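Local coordinates for protein extracellular invertase (Aspergillus kawachii, PDB 5XH8) that probably hydrolyses the beta-fructofuranosyl bond of sucrose and related sugars, and transfers fructosyl groups efficiently to sugar acceptors, as in forming fructooligosaccharides such as 1-kestose, at residues E496-R502 with A519-R525; T190-V194 with F216-L222; S396-V400 with E410-L414; P122-S126 with T272-D276. One frame throughout, in Å; residues are numbered along the deposited sequence.

Contact 1. Residues E496-R502 with A519-R525; sequences ESIIVDR and AEAGKLR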
loop_
_atom_site.group_PDB
_atom_site.type_symbol
_atom_site.label_atom_id
_atom_site.label_comp_id
_atom_site.label_asym_id
_atom_site.label_seq_id
_atom_site.Cartn_x
_atom_site.Cartn_y
_atom_site.Cartn_z
ATOM N N GLU A 496 35.435 -13.392 32.667
ATOM C CA GLU A 496 34.825 -14.604 32.192
ATOM C C GLU A 496 34.542 -14.538 30.676
ATOM O O GLU A 496 33.403 -14.729 30.257
ATOM C CB GLU A 496 33.524 -14.845 32.953
ATOM C CG GLU A 496 33.660 -14.946 34.461
ATOM C CD GLU A 496 32.351 -15.365 35.082
ATOM O OE1 GLU A 496 31.511 -14.481 35.286
ATOM O OE2 GLU A 496 32.133 -16.579 35.320
ATOM N N SER A 497 35.584 -14.265 29.884
ATOM C CA SER A 497 35.443 -14.047 28.433
ATOM C C SER A 497 36.408 -14.871 27.608
ATOM O O SER A 497 37.541 -15.138 28.033
ATOM C CB SER A 497 35.698 -12.587 28.091
ATOM O OG SER A 497 34.701 -11.744 28.639
ATOM N N ILE A 498 35.941 -15.273 26.424
ATOM C CA ILE A 498 36.810 -15.703 25.333
ATOM C C ILE A 498 37.145 -14.465 24.513
ATOM O O ILE A 498 36.245 -13.701 24.132
ATOM C CB ILE A 498 36.126 -16.731 24.408
ATOM C CG1 ILE A 498 35.620 -17.957 25.194
ATOM C CG2 ILE A 498 37.049 -17.117 23.245
ATOM C CD1 ILE A 498 36.595 -19.098 25.322
ATOM N N ILE A 499 38.429 -14.293 24.214
ATOM C CA ILE A 499 38.956 -13.144 23.486
ATOM C C ILE A 499 39.681 -13.615 22.220
ATOM O O ILE A 499 40.383 -14.613 22.239
ATOM C CB ILE A 499 39.973 -12.343 24.341
ATOM C CG1 ILE A 499 39.379 -11.973 25.710
ATOM C CG2 ILE A 499 40.478 -11.100 23.597
ATOM C CD1 ILE A 499 38.161 -11.095 25.669
ATOM N N VAL A 500 39.477 -12.907 21.116
ATOM C CA VAL A 500 40.296 -13.076 19.932
ATOM C C VAL A 500 41.099 -11.779 19.811
ATOM O O VAL A 500 40.544 -10.704 19.533
ATOM C CB VAL A 500 39.471 -13.351 18.654
ATOM C CG1 VAL A 500 40.400 -13.666 17.491
ATOM C CG2 VAL A 500 38.502 -14.511 18.861
ATOM N N ASP A 501 42.397 -11.881 20.073
ATOM C CA ASP A 501 43.330 -10.762 19.842
ATOM C C ASP A 501 43.783 -10.769 18.374
ATOM O O ASP A 501 44.456 -11.705 17.911
ATOM C CB ASP A 501 44.532 -10.905 20.768
ATOM C CG ASP A 501 45.546 -9.773 20.628
ATOM O OD1 ASP A 501 45.463 -8.891 19.729
ATOM O OD2 ASP A 501 46.470 -9.799 21.454
ATOM N N ARG A 502 43.431 -9.704 17.662
ATOM C CA ARG A 502 43.748 -9.560 16.244
ATOM C C ARG A 502 44.768 -8.450 15.948
ATOM O O ARG A 502 45.037 -8.137 14.769
ATOM C CB ARG A 502 42.440 -9.334 15.443
ATOM C CG ARG A 502 41.524 -10.552 15.433
ATOM C CD ARG A 502 40.368 -10.410 14.450
ATOM N NE ARG A 502 39.590 -9.206 14.741
ATOM C CZ ARG A 502 38.764 -8.581 13.901
ATOM N NH1 ARG A 502 38.523 -9.045 12.678
ATOM N NH2 ARG A 502 38.147 -7.482 14.322
ATOM N N ALA A 519 39.830 -6.198 18.837
ATOM C CA ALA A 519 39.666 -7.418 19.582
ATOM C C ALA A 519 38.200 -7.817 19.476
ATOM O O ALA A 519 37.344 -6.964 19.310
ATOM C CB ALA A 519 40.090 -7.215 21.046
ATOM N N GLU A 520 37.938 -9.119 19.511
ATOM C CA GLU A 520 36.581 -9.656 19.577
ATOM C C GLU A 520 36.513 -10.354 20.917
ATOM O O GLU A 520 37.525 -10.907 21.379
ATOM C CB GLU A 520 36.320 -10.660 18.443
ATOM C CG GLU A 520 36.384 -10.068 17.023
ATOM C CD GLU A 520 35.030 -9.679 16.401
ATOM O OE1 GLU A 520 34.028 -9.550 17.128
ATOM O OE2 GLU A 520 34.984 -9.458 15.168
ATOM N N ALA A 521 35.334 -10.344 21.528
ATOM C CA ALA A 521 35.144 -10.951 22.843
ATOM C C ALA A 521 33.728 -11.433 23.022
ATOM O O ALA A 521 32.790 -10.799 22.524
ATOM C CB ALA A 521 35.470 -9.930 23.935
ATOM N N GLY A 522 33.575 -12.543 23.746
ATOM C CA GLY A 522 32.288 -12.954 24.289
ATOM C C GLY A 522 32.357 -13.579 25.681
ATOM O O GLY A 522 33.329 -14.242 26.016
ATOM N N LYS A 523 31.312 -13.358 26.477
ATOM C CA LYS A 523 31.189 -13.906 27.839
ATOM C C LYS A 523 30.905 -15.397 27.818
ATOM O O LYS A 523 30.046 -15.866 27.052
ATOM C CB LYS A 523 30.032 -13.258 28.597
ATOM C CG LYS A 523 30.178 -11.769 28.824
ATOM C CD LYS A 523 31.102 -11.456 29.983
ATOM C CE LYS A 523 30.520 -11.904 31.318
ATOM N NZ LYS A 523 31.166 -11.127 32.409
ATOM N N LEU A 524 31.623 -16.132 28.671
ATOM C CA LEU A 524 31.366 -17.548 28.885
ATOM C C LEU A 524 31.668 -17.875 30.354
ATOM O O LEU A 524 32.800 -17.716 30.781
ATOM C CB LEU A 524 32.255 -18.398 27.982
ATOM C CG LEU A 524 32.153 -19.911 28.212
ATOM C CD1 LEU A 524 30.756 -20.444 27.900
ATOM C CD2 LEU A 524 33.206 -20.626 27.390
ATOM N N ARG A 525 30.653 -18.294 31.109
ATOM C CA ARG A 525 30.845 -18.733 32.487
ATOM C C ARG A 525 31.117 -20.222 32.500
ATOM O O ARG A 525 30.384 -21.007 31.895
ATOM C CB ARG A 525 29.631 -18.448 33.362
ATOM C CG ARG A 525 29.717 -19.108 34.746
ATOM C CD ARG A 525 28.851 -18.413 35.764
ATOM N NE ARG A 525 29.330 -17.060 35.979
ATOM C CZ ARG A 525 28.652 -16.103 36.595
ATOM N NH1 ARG A 525 27.446 -16.328 37.116
ATOM N NH2 ARG A 525 29.195 -14.902 36.706
#
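Strands 497-501 and 520-523 pair antiparallel at one edge of a sheet in the C-terminal beta-sandwich of this family 32 enzyme, with I498 facing G522 and V500 facing E520 in hydrogen-bonded pairs. At the I498 pair, the amide N of I498 gives a bond to G522 O (2.8 Å). I499-A521 between them and S497-K523 beyond I498 are non-hydrogen-bonded pairs. I498 and V500 turn toward F559 and L561 of strand 559-564, where branched aliphatic chains suit the sandwich interior. On the other face, I499 CD1 presses on A521 CB at 3.4 Å, tighter than usual, so the small methyl of alanine suits the spot. E520 serves the other domain: its OE1 accepts from F316 N, a residue of the sodium site, while OE2 bonds to T563. The same OE2 sits over a face of the R502 guanidinium, 3.8 Å from NH2, a long charge pair to which no N-H points; R502 finds firmer partners in D516 and S518. At the opposite end E496 takes a positive phi (48°) in a G1 beta bulge against strand 487-492. Its backbone O accepts from L524 N, and its chain, extended beyond CG, reaches R525. Arginine fits here because it serves two acids: NH1 bonds to E392, and the NE side grips E496. Carboxylate and guanidinium lie nearly coplanar (23°), each oxygen using its syn lone pair, with R525 NE 2.9 Å from E496 OE2 and R525 NH2 2.7 Å from E496 OE1.

Contact 2. Residues T190-V194 with F216-L222; sequences TWYTV and FQYWEYL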
loop_
_atom_site.group_PDB
_atom_site.type_symbol
_atom_site.label_atom_id
_atom_site.label_comp_id
_atom_site.label_asym_id
_atom_site.label_seq_id
_atom_site.Cartn_x
_atom_site.Cartn_y
_atom_site.Cartn_z
ATOM N N THR A 190 -2.288 -23.276 12.178
ATOM C CA THR A 190 -2.329 -21.905 11.734
ATOM C C THR A 190 -0.882 -21.413 11.514
ATOM O O THR A 190 0.012 -21.706 12.288
ATOM C CB THR A 190 -3.054 -21.014 12.783
ATOM O OG1 THR A 190 -4.479 -21.251 12.714
ATOM C CG2 THR A 190 -2.790 -19.537 12.576
ATOM N N TRP A 191 -0.703 -20.611 10.481
ATOM C CA TRP A 191 0.575 -19.954 10.215
ATOM C C TRP A 191 0.518 -18.619 10.907
ATOM O O TRP A 191 -0.445 -17.866 10.727
ATOM C CB TRP A 191 0.816 -19.799 8.712
ATOM C CG TRP A 191 1.357 -21.049 8.082
ATOM C CD1 TRP A 191 0.663 -21.985 7.330
ATOM C CD2 TRP A 191 2.712 -21.492 8.112
ATOM N NE1 TRP A 191 1.516 -22.974 6.917
ATOM C CE2 TRP A 191 2.777 -22.701 7.379
ATOM C CE3 TRP A 191 3.889 -20.978 8.677
ATOM C CZ2 TRP A 191 3.964 -23.417 7.216
ATOM C CZ3 TRP A 191 5.072 -21.693 8.507
ATOM C CH2 TRP A 191 5.098 -22.897 7.792
ATOM N N TYR A 192 1.516 -18.370 11.755
ATOM C CA TYR A 192 1.786 -17.077 12.363
ATOM C C TYR A 192 2.894 -16.366 11.589
ATOM O O TYR A 192 3.692 -17.014 10.921
ATOM C CB TYR A 192 2.210 -17.238 13.833
ATOM C CG TYR A 192 1.128 -17.942 14.626
ATOM C CD1 TYR A 192 0.023 -17.234 15.119
ATOM C CD2 TYR A 192 1.165 -19.315 14.806
ATOM C CE1 TYR A 192 -0.988 -17.883 15.810
ATOM C CE2 TYR A 192 0.157 -19.974 15.496
ATOM C CZ TYR A 192 -0.916 -19.259 15.997
ATOM O OH TYR A 192 -1.928 -19.922 16.654
ATOM N N THR A 193 2.920 -15.045 11.712
ATOM C CA THR A 193 4.014 -14.227 11.230
ATOM C C THR A 193 4.387 -13.251 12.308
ATOM O O THR A 193 3.516 -12.594 12.871
ATOM C CB THR A 193 3.614 -13.449 9.952
ATOM O OG1 THR A 193 3.317 -14.384 8.899
ATOM C CG2 THR A 193 4.737 -12.556 9.510
ATOM N N VAL A 194 5.681 -13.154 12.598
ATOM C CA VAL A 194 6.213 -11.991 13.314
ATOM C C VAL A 194 6.869 -11.028 12.338
ATOM O O VAL A 194 7.528 -11.449 11.378
ATOM C CB VAL A 194 7.177 -12.285 14.496
ATOM C CG1 VAL A 194 6.388 -12.848 15.680
ATOM C CG2 VAL A 194 8.332 -13.195 14.104
ATOM N N PHE A 216 -3.767 -16.906 2.562
ATOM C CA PHE A 216 -2.646 -16.068 3.004
ATOM C C PHE A 216 -2.788 -14.603 2.617
ATOM O O PHE A 216 -1.810 -13.835 2.592
ATOM C CB PHE A 216 -1.328 -16.658 2.502
ATOM C CG PHE A 216 -1.161 -18.109 2.845
ATOM C CD1 PHE A 216 -0.987 -18.494 4.154
ATOM C CD2 PHE A 216 -1.212 -19.094 1.859
ATOM C CE1 PHE A 216 -0.837 -19.835 4.486
ATOM C CE2 PHE A 216 -1.063 -20.440 2.184
ATOM C CZ PHE A 216 -0.880 -20.805 3.503
ATOM N N GLN A 217 -4.027 -14.209 2.336
ATOM C CA GLN A 217 -4.346 -12.869 1.837
ATOM C C GLN A 217 -4.372 -11.864 2.976
ATOM O O GLN A 217 -3.850 -10.748 2.855
ATOM C CB GLN A 217 -5.692 -12.929 1.119
ATOM C CG GLN A 217 -6.078 -11.707 0.323
ATOM C CD GLN A 217 -5.098 -11.395 -0.791
ATOM O OE1 GLN A 217 -4.660 -12.279 -1.522
ATOM N NE2 GLN A 217 -4.734 -10.148 -0.903
ATOM N N TYR A 218 -4.973 -12.276 4.095
ATOM C CA TYR A 218 -5.224 -11.408 5.212
ATOM C C TYR A 218 -4.577 -11.962 6.461
ATOM O O TYR A 218 -4.571 -13.193 6.703
ATOM C CB TYR A 218 -6.734 -11.204 5.402
ATOM C CG TYR A 218 -7.387 -10.517 4.234
ATOM C CD1 TYR A 218 -7.159 -9.158 4.001
ATOM C CD2 TYR A 218 -8.227 -11.220 3.337
ATOM C CE1 TYR A 218 -7.732 -8.509 2.903
ATOM C CE2 TYR A 218 -8.819 -10.567 2.246
ATOM C CZ TYR A 218 -8.557 -9.202 2.039
ATOM O OH TYR A 218 -9.099 -8.502 0.979
ATOM N N TRP A 219 -4.022 -11.041 7.242
ATOM C CA TRP A 219 -3.238 -11.368 8.421
ATOM C C TRP A 219 -3.775 -10.586 9.605
ATOM O O TRP A 219 -3.693 -9.350 9.662
ATOM C CB TRP A 219 -1.740 -11.093 8.158
ATOM C CG TRP A 219 -1.232 -12.039 7.128
ATOM C CD1 TRP A 219 -1.332 -11.899 5.780
ATOM C CD2 TRP A 219 -0.612 -13.310 7.361
ATOM N NE1 TRP A 219 -0.807 -13.000 5.148
ATOM C CE2 TRP A 219 -0.356 -13.879 6.101
ATOM C CE3 TRP A 219 -0.273 -14.031 8.517
ATOM C CZ2 TRP A 219 0.235 -15.127 5.959
ATOM C CZ3 TRP A 219 0.322 -15.271 8.376
ATOM C CH2 TRP A 219 0.572 -15.810 7.114
ATOM N N GLU A 220 -4.348 -11.320 10.557
ATOM C CA GLU A 220 -4.995 -10.720 11.706
ATOM C C GLU A 220 -3.939 -10.303 12.704
ATOM O O GLU A 220 -3.101 -11.108 13.093
ATOM C CB GLU A 220 -5.960 -11.728 12.321
ATOM C CG GLU A 220 -6.689 -11.209 13.544
ATOM C CD GLU A 220 -7.681 -12.219 14.112
ATOM O OE1 GLU A 220 -7.645 -13.414 13.767
ATOM O OE2 GLU A 220 -8.517 -11.789 14.905
ATOM N N TYR A 221 -3.986 -9.052 13.140
ATOM C CA TYR A 221 -3.015 -8.525 14.082
ATOM C C TYR A 221 -3.316 -9.019 15.503
ATOM O O TYR A 221 -4.452 -8.907 15.961
ATOM C CB TYR A 221 -3.026 -6.998 14.056
ATOM C CG TYR A 221 -2.022 -6.359 14.997
ATOM C CD1 TYR A 221 -0.672 -6.738 14.983
ATOM C CD2 TYR A 221 -2.416 -5.370 15.898
ATOM C CE1 TYR A 221 0.244 -6.142 15.850
ATOM C CE2 TYR A 221 -1.508 -4.772 16.763
ATOM C CZ TYR A 221 -0.179 -5.155 16.728
ATOM O OH TYR A 221 0.708 -4.568 17.609
ATOM N N LEU A 222 -2.301 -9.547 16.186
ATOM C CA LEU A 222 -2.441 -10.092 17.542
ATOM C C LEU A 222 -1.680 -9.320 18.603
ATOM O O LEU A 222 -1.569 -9.769 19.759
ATOM C CB LEU A 222 -1.986 -11.538 17.554
ATOM C CG LEU A 222 -2.784 -12.462 16.645
ATOM C CD1 LEU A 222 -2.106 -13.806 16.584
ATOM C CD2 LEU A 222 -4.242 -12.602 17.103
#
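W191 packs on F216, in the loop leading to strand 219-227, and on W219 at the start of that strand, with T193 beside the indole; all belong to a four-stranded sheet of the beta-propeller. Strand 203-211 runs between the two segments, so their axes stay 8.6 Å apart and no backbone pairing joins them; side chains make the contact, one of them also meeting a carbonyl. F216 turns the edge of its ring toward the face of the W191 pyrrole in an offset edge-to-face pair, planes at 71°, with F216 CE1 3.9 Å from W191 CD1. W219 brings the far end of its indole to strand 191-199: its CH2 approaches W191 CB, and its CZ3 lies 3.6 Å from the carbonyl O of W191. Tryptophan suits this place because its long flat indole reaches both that carbonyl and T193.

T193 OG1 packs closely on the indole rim, 3.2 Å from W219 CZ3. The indole is steadied by a hydrogen bond within its own segment, where W219 NE1 donates to F216 O over 2.9 Å, the donor lying well above the carbonyl plane. Nearby, Q217 O accepts from R131 of the second subunit.

Apolar packing of leucine on tyrosine occupies the other side of the sheet: L222 CD1 meets the edge of the Y192 ring at CD1 (4.3 Å), and both side chains also touch L184 of helix 178-184. The Y192 hydroxyl bonds to D181 of that helix.

With T193 OG1 buried and lacking any hydrogen-bond partner in the model, cohesion between the segments probably rests mainly on dispersion, perhaps helped by the weak polarity of aromatic C-H groups.

Contact 3. Residues S396-V400 with E410-L414; sequences SWQVV and ELQTL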
loop_
_atom_site.group_PDB
_atom_site.type_symbol
_atom_site.label_atom_id
_atom_site.label_comp_id
_atom_site.label_asym_id
_atom_site.label_seq_id
_atom_site.Cartn_x
_atom_site.Cartn_y
_atom_site.Cartn_z
ATOM N N SER A 396 22.193 -16.107 31.079
ATOM C CA SER A 396 21.895 -16.960 29.908
ATOM C C SER A 396 21.539 -18.379 30.234
ATOM O O SER A 396 21.640 -19.262 29.371
ATOM C CB SER A 396 23.099 -16.956 28.967
ATOM O OG SER A 396 23.520 -15.621 28.773
ATOM N N TRP A 397 21.095 -18.608 31.468
ATOM C CA TRP A 397 20.715 -19.943 31.908
ATOM C C TRP A 397 19.697 -19.836 33.035
ATOM O O TRP A 397 19.513 -18.763 33.610
ATOM C CB TRP A 397 21.955 -20.697 32.394
ATOM C CG TRP A 397 22.666 -19.962 33.496
ATOM C CD1 TRP A 397 22.423 -20.073 34.847
ATOM C CD2 TRP A 397 23.706 -18.979 33.354
ATOM N NE1 TRP A 397 23.255 -19.233 35.543
ATOM C CE2 TRP A 397 24.056 -18.552 34.662
ATOM C CE3 TRP A 397 24.409 -18.448 32.258
ATOM C CZ2 TRP A 397 25.059 -17.596 34.905
ATOM C CZ3 TRP A 397 25.390 -17.477 32.494
ATOM C CH2 TRP A 397 25.710 -17.065 33.816
ATOM N N GLN A 398 19.048 -20.950 33.347
ATOM C CA GLN A 398 18.190 -21.028 34.534
ATOM C C GLN A 398 18.216 -22.408 35.197
ATOM O O GLN A 398 18.425 -23.455 34.538
ATOM C CB GLN A 398 16.754 -20.648 34.193
ATOM C CG GLN A 398 16.081 -21.592 33.216
ATOM C CD GLN A 398 14.812 -21.020 32.628
ATOM O OE1 GLN A 398 14.256 -20.047 33.137
ATOM N NE2 GLN A 398 14.339 -21.634 31.548
ATOM N N VAL A 399 17.966 -22.386 36.506
ATOM C CA VAL A 399 17.915 -23.597 37.312
ATOM C C VAL A 399 16.604 -24.295 37.003
ATOM O O VAL A 399 15.566 -23.684 37.117
ATOM C CB VAL A 399 17.992 -23.252 38.824
ATOM C CG1 VAL A 399 17.742 -24.489 39.687
ATOM C CG2 VAL A 399 19.339 -22.599 39.167
ATOM N N VAL A 400 16.653 -25.552 36.589
ATOM C CA VAL A 400 15.428 -26.352 36.352
ATOM C C VAL A 400 15.212 -27.530 37.332
ATOM O O VAL A 400 14.159 -28.180 37.284
ATOM C CB VAL A 400 15.350 -26.898 34.911
ATOM C CG1 VAL A 400 15.390 -25.745 33.909
ATOM C CG2 VAL A 400 16.438 -27.931 34.629
ATOM N N GLU A 410 20.598 -28.638 38.294
ATOM C CA GLU A 410 20.612 -28.796 36.841
ATOM C C GLU A 410 20.302 -27.438 36.195
ATOM O O GLU A 410 19.294 -26.792 36.524
ATOM C CB GLU A 410 19.589 -29.819 36.383
ATOM C CG GLU A 410 19.769 -30.201 34.924
ATOM C CD GLU A 410 18.833 -31.290 34.476
ATOM O OE1 GLU A 410 17.675 -31.303 34.936
ATOM O OE2 GLU A 410 19.252 -32.134 33.658
ATOM N N LEU A 411 21.176 -27.006 35.288
ATOM C CA LEU A 411 20.965 -25.765 34.551
ATOM C C LEU A 411 20.430 -26.056 33.166
ATOM O O LEU A 411 20.649 -27.147 32.610
ATOM C CB LEU A 411 22.252 -24.962 34.443
ATOM C CG LEU A 411 22.878 -24.427 35.732
ATOM C CD1 LEU A 411 24.070 -23.550 35.383
ATOM C CD2 LEU A 411 21.863 -23.659 36.581
ATOM N N GLN A 412 19.719 -25.068 32.628
ATOM C CA GLN A 412 19.166 -25.118 31.276
ATOM C C GLN A 412 19.616 -23.873 30.511
ATOM O O GLN A 412 19.654 -22.775 31.065
ATOM C CB GLN A 412 17.647 -25.159 31.353
ATOM C CG GLN A 412 16.940 -25.510 30.057
ATOM C CD GLN A 412 15.471 -25.121 30.081
ATOM O OE1 GLN A 412 15.120 -23.955 30.242
ATOM N NE2 GLN A 412 14.616 -26.097 29.923
ATOM N N THR A 413 19.949 -24.060 29.234
ATOM C CA THR A 413 20.358 -22.962 28.359
ATOM C C THR A 413 20.143 -23.362 26.899
ATOM O O THR A 413 19.714 -24.494 26.592
ATOM C CB THR A 413 21.830 -22.583 28.603
ATOM O OG1 THR A 413 22.127 -21.333 27.980
ATOM C CG2 THR A 413 22.773 -23.622 28.065
ATOM N N LEU A 414 20.443 -22.440 25.991
ATOM C CA LEU A 414 20.350 -22.751 24.560
ATOM C C LEU A 414 21.632 -23.463 24.105
ATOM O O LEU A 414 22.744 -22.943 24.270
ATOM C CB LEU A 414 20.117 -21.490 23.716
ATOM C CG LEU A 414 19.975 -21.758 22.209
ATOM C CD1 LEU A 414 18.659 -22.462 21.912
ATOM C CD2 LEU A 414 20.110 -20.479 21.393
#
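Backbone pairing of a beta hairpin joins Q398 to Q412 and V399 to L411, at the margin of a mixed sheet where strand 408-418 is flanked on its other side by strand 366-385. Q398 and Q412 form the hydrogen-bonded pair: Q398 N gives to Q412 O at 3.0 Å, and Q412 N returns a bond to Q398 O at 2.8 Å. V400 N continues the pattern to E410 O.

Before the strand proper, a side chain takes over. T413 places OG1 anti to its own backbone N (chi1 -167°), and the hydroxyl donates to S396 O nearly along the C=O axis; at 2.5 Å the bond is very short. A threonine hydroxyl thereby extends the pairing beyond the last backbone bond.

The hairpin connects strands 398-403 and 408-418, and its apolar face turns toward the C-terminal domain. There W397 and L411 run alongside one another in the same direction, W397 CD1 3.9 Å from L411 CD1. W397 forms edge-to-face pairs with F527 and W239, and its NE1 bonds to A390 O. The other methyl of L411, CD2, packs on V399 CG2 at 3.8 Å, the two methyls of the leucine fork serving one neighbour each.

V400, more exposed, spreads its branches differently. The V400 and Q412 side chains cross at about a right angle, V400 CG1 3.5 Å from Q412 CB, while V400 CG2 rests 3.6 Å from E410 OE1.

Contact 4. Residues P122-S126 with T272-D276; sequences PIHWS and TEGSD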
loop_
_atom_site.group_PDB
_atom_site.type_symbol
_atom_site.label_atom_id
_atom_site.label_comp_id
_atom_site.label_asym_id
_atom_site.label_seq_id
_atom_site.Cartn_x
_atom_site.Cartn_y
_atom_site.Cartn_z
ATOM N N PRO A 122 15.447 6.804 2.579
ATOM C CA PRO A 122 16.059 5.840 3.525
ATOM C C PRO A 122 15.098 5.337 4.591
ATOM O O PRO A 122 14.066 5.934 4.825
ATOM C CB PRO A 122 17.163 6.676 4.190
ATOM C CG PRO A 122 16.626 8.060 4.176
ATOM C CD PRO A 122 15.853 8.195 2.868
ATOM N N ILE A 123 15.474 4.251 5.255
ATOM C CA ILE A 123 14.712 3.703 6.356
ATOM C C ILE A 123 15.718 3.458 7.472
ATOM O O ILE A 123 16.711 2.735 7.274
ATOM C CB ILE A 123 14.050 2.348 5.963
ATOM C CG1 ILE A 123 13.122 2.499 4.736
ATOM C CG2 ILE A 123 13.319 1.736 7.149
ATOM C CD1 ILE A 123 12.850 1.172 4.061
ATOM N N HIS A 124 15.470 4.051 8.638
ATOM C CA HIS A 124 16.317 3.799 9.813
ATOM C C HIS A 124 15.595 4.166 11.107
ATOM O O HIS A 124 14.828 5.107 11.140
ATOM C CB HIS A 124 17.653 4.545 9.710
ATOM C CG HIS A 124 18.714 3.996 10.604
ATOM N ND1 HIS A 124 19.085 4.610 11.780
ATOM C CD2 HIS A 124 19.462 2.871 10.514
ATOM C CE1 HIS A 124 20.035 3.905 12.364
ATOM N NE2 HIS A 124 20.281 2.841 11.621
ATOM N N TRP A 125 15.857 3.409 12.161
ATOM C CA TRP A 125 15.231 3.634 13.455
ATOM C C TRP A 125 15.452 5.049 14.016
ATOM O O TRP A 125 14.595 5.561 14.722
ATOM C CB TRP A 125 15.673 2.569 14.488
ATOM C CG TRP A 125 17.133 2.586 14.817
ATOM C CD1 TRP A 125 18.096 1.780 14.288
ATOM C CD2 TRP A 125 17.794 3.424 15.762
ATOM N NE1 TRP A 125 19.317 2.074 14.819
ATOM C CE2 TRP A 125 19.170 3.083 15.728
ATOM C CE3 TRP A 125 17.373 4.452 16.617
ATOM C CZ2 TRP A 125 20.127 3.734 16.519
ATOM C CZ3 TRP A 125 18.331 5.099 17.411
ATOM C CH2 TRP A 125 19.690 4.739 17.343
ATOM N N SER A 126 16.596 5.648 13.680
ATOM C CA SER A 126 17.010 6.948 14.198
ATOM C C SER A 126 16.388 8.155 13.518
ATOM O O SER A 126 16.612 9.252 13.976
ATOM C CB SER A 126 18.529 7.092 14.098
ATOM O OG SER A 126 18.972 7.164 12.754
ATOM N N THR A 272 19.565 -6.788 17.388
ATOM C CA THR A 272 19.199 -5.506 17.987
ATOM C C THR A 272 20.148 -4.425 17.497
ATOM O O THR A 272 21.359 -4.644 17.397
ATOM C CB THR A 272 19.158 -5.556 19.546
ATOM O OG1 THR A 272 20.473 -5.507 20.099
ATOM C CG2 THR A 272 18.470 -6.781 20.008
ATOM N N GLU A 273 19.570 -3.264 17.176
ATOM C CA GLU A 273 20.302 -2.123 16.657
ATOM C C GLU A 273 20.588 -1.152 17.805
ATOM O O GLU A 273 19.670 -0.507 18.327
ATOM C CB GLU A 273 19.513 -1.414 15.555
ATOM C CG GLU A 273 19.215 -2.283 14.344
ATOM C CD GLU A 273 18.816 -1.447 13.144
ATOM O OE1 GLU A 273 19.708 -0.764 12.581
ATOM O OE2 GLU A 273 17.611 -1.439 12.815
ATOM N N GLY A 274 21.868 -1.073 18.177
ATOM C CA GLY A 274 22.344 -0.236 19.272
ATOM C C GLY A 274 23.090 1.008 18.848
ATOM O O GLY A 274 23.462 1.194 17.670
ATOM N N SER A 275 23.306 1.866 19.837
ATOM C CA SER A 275 23.921 3.165 19.631
ATOM C C SER A 275 24.496 3.650 20.945
ATOM O O SER A 275 23.949 3.332 21.988
ATOM C CB SER A 275 22.852 4.152 19.191
ATOM O OG SER A 275 23.411 5.398 18.813
ATOM N N ASP A 276 25.575 4.425 20.886
ATOM C CA ASP A 276 25.935 5.333 21.990
ATOM C C ASP A 276 25.011 6.525 21.960
ATOM O O ASP A 276 24.364 6.787 20.946
ATOM C CB ASP A 276 27.351 5.841 21.843
ATOM C CG ASP A 276 28.335 4.733 21.784
ATOM O OD1 ASP A 276 28.339 3.903 22.730
ATOM O OD2 ASP A 276 29.071 4.676 20.776
HETATM O O HOH W 1 16.857 0.532 11.383
#
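W125 sets its indole between the backbone N and the carbonyl carbon (chi1 64°), the crowded position, while E273 puts CG beside its backbone N (chi1 -61°) and extends beyond it, so that the two side chains pass one another head to tail. The carboxylate arrives at the indole edge, with OE1 in the ring plane and 3.5 Å from W125 CD1, and its own plane nearly perpendicular to the ring (87°). Farther along the same edge S275 CB touches W125 CH2 at 3.7 Å; serine is small enough to sit there, and its hydroxyl donates forward to D276 O. F245 stacks on the indole.

Polar links are indirect. One water accepts from W125 N at 3.1 Å and donates to E273 OE2 at 2.6 Å, joining the loop backbone to the acid. A second junction is the T284 hydroxyl, hydrogen-bonded to W125 NE1, H124 NE2 and E273 OE1. H124 NE2 itself stays 3.8 Å from E273 OE1, so histidine and glutamate meet chiefly through T284. The other imidazole nitrogen, H124 ND1, shares a hydrogen bond with S126 OG (2.7 Å), which fixes the turn of the ring.

The setting is a glycerol-occupied pocket of the propeller: I123 O and W125 O both bond glycerol, probably from the crystallisation liquor, which may mark the sugar-binding region. E273 OE2 also takes a bond from N246, and R170, opening the family's Arg-Asp-Pro motif, is a weak, distant partner. Glutamate here thus works as a hub of acceptors, its two oxygens ordering loop, water and threonine together.

Overall arrangement
From the N terminus, the loop of contact 4 comes first; the return of the chain at 272-276 closes a circuit of 145 residues, joining the loop after strand 112-118 to strand 265-274 across the propeller. Contact 2 is nested inside that circuit, bridging the second and fourth strands of the sheet 166-227, with nearest atoms about 13 Å from contact 4. Contact 3 follows in series as a tight hairpin closing nine residues, and contact 1 then closes sixteen within the C-terminal sandwich. None cross. Contacts 1 and 3 touch, R525 packing on W397, whereas contacts 1 and 2 have centres 40 Å apart, on opposite sides of the chain's centre.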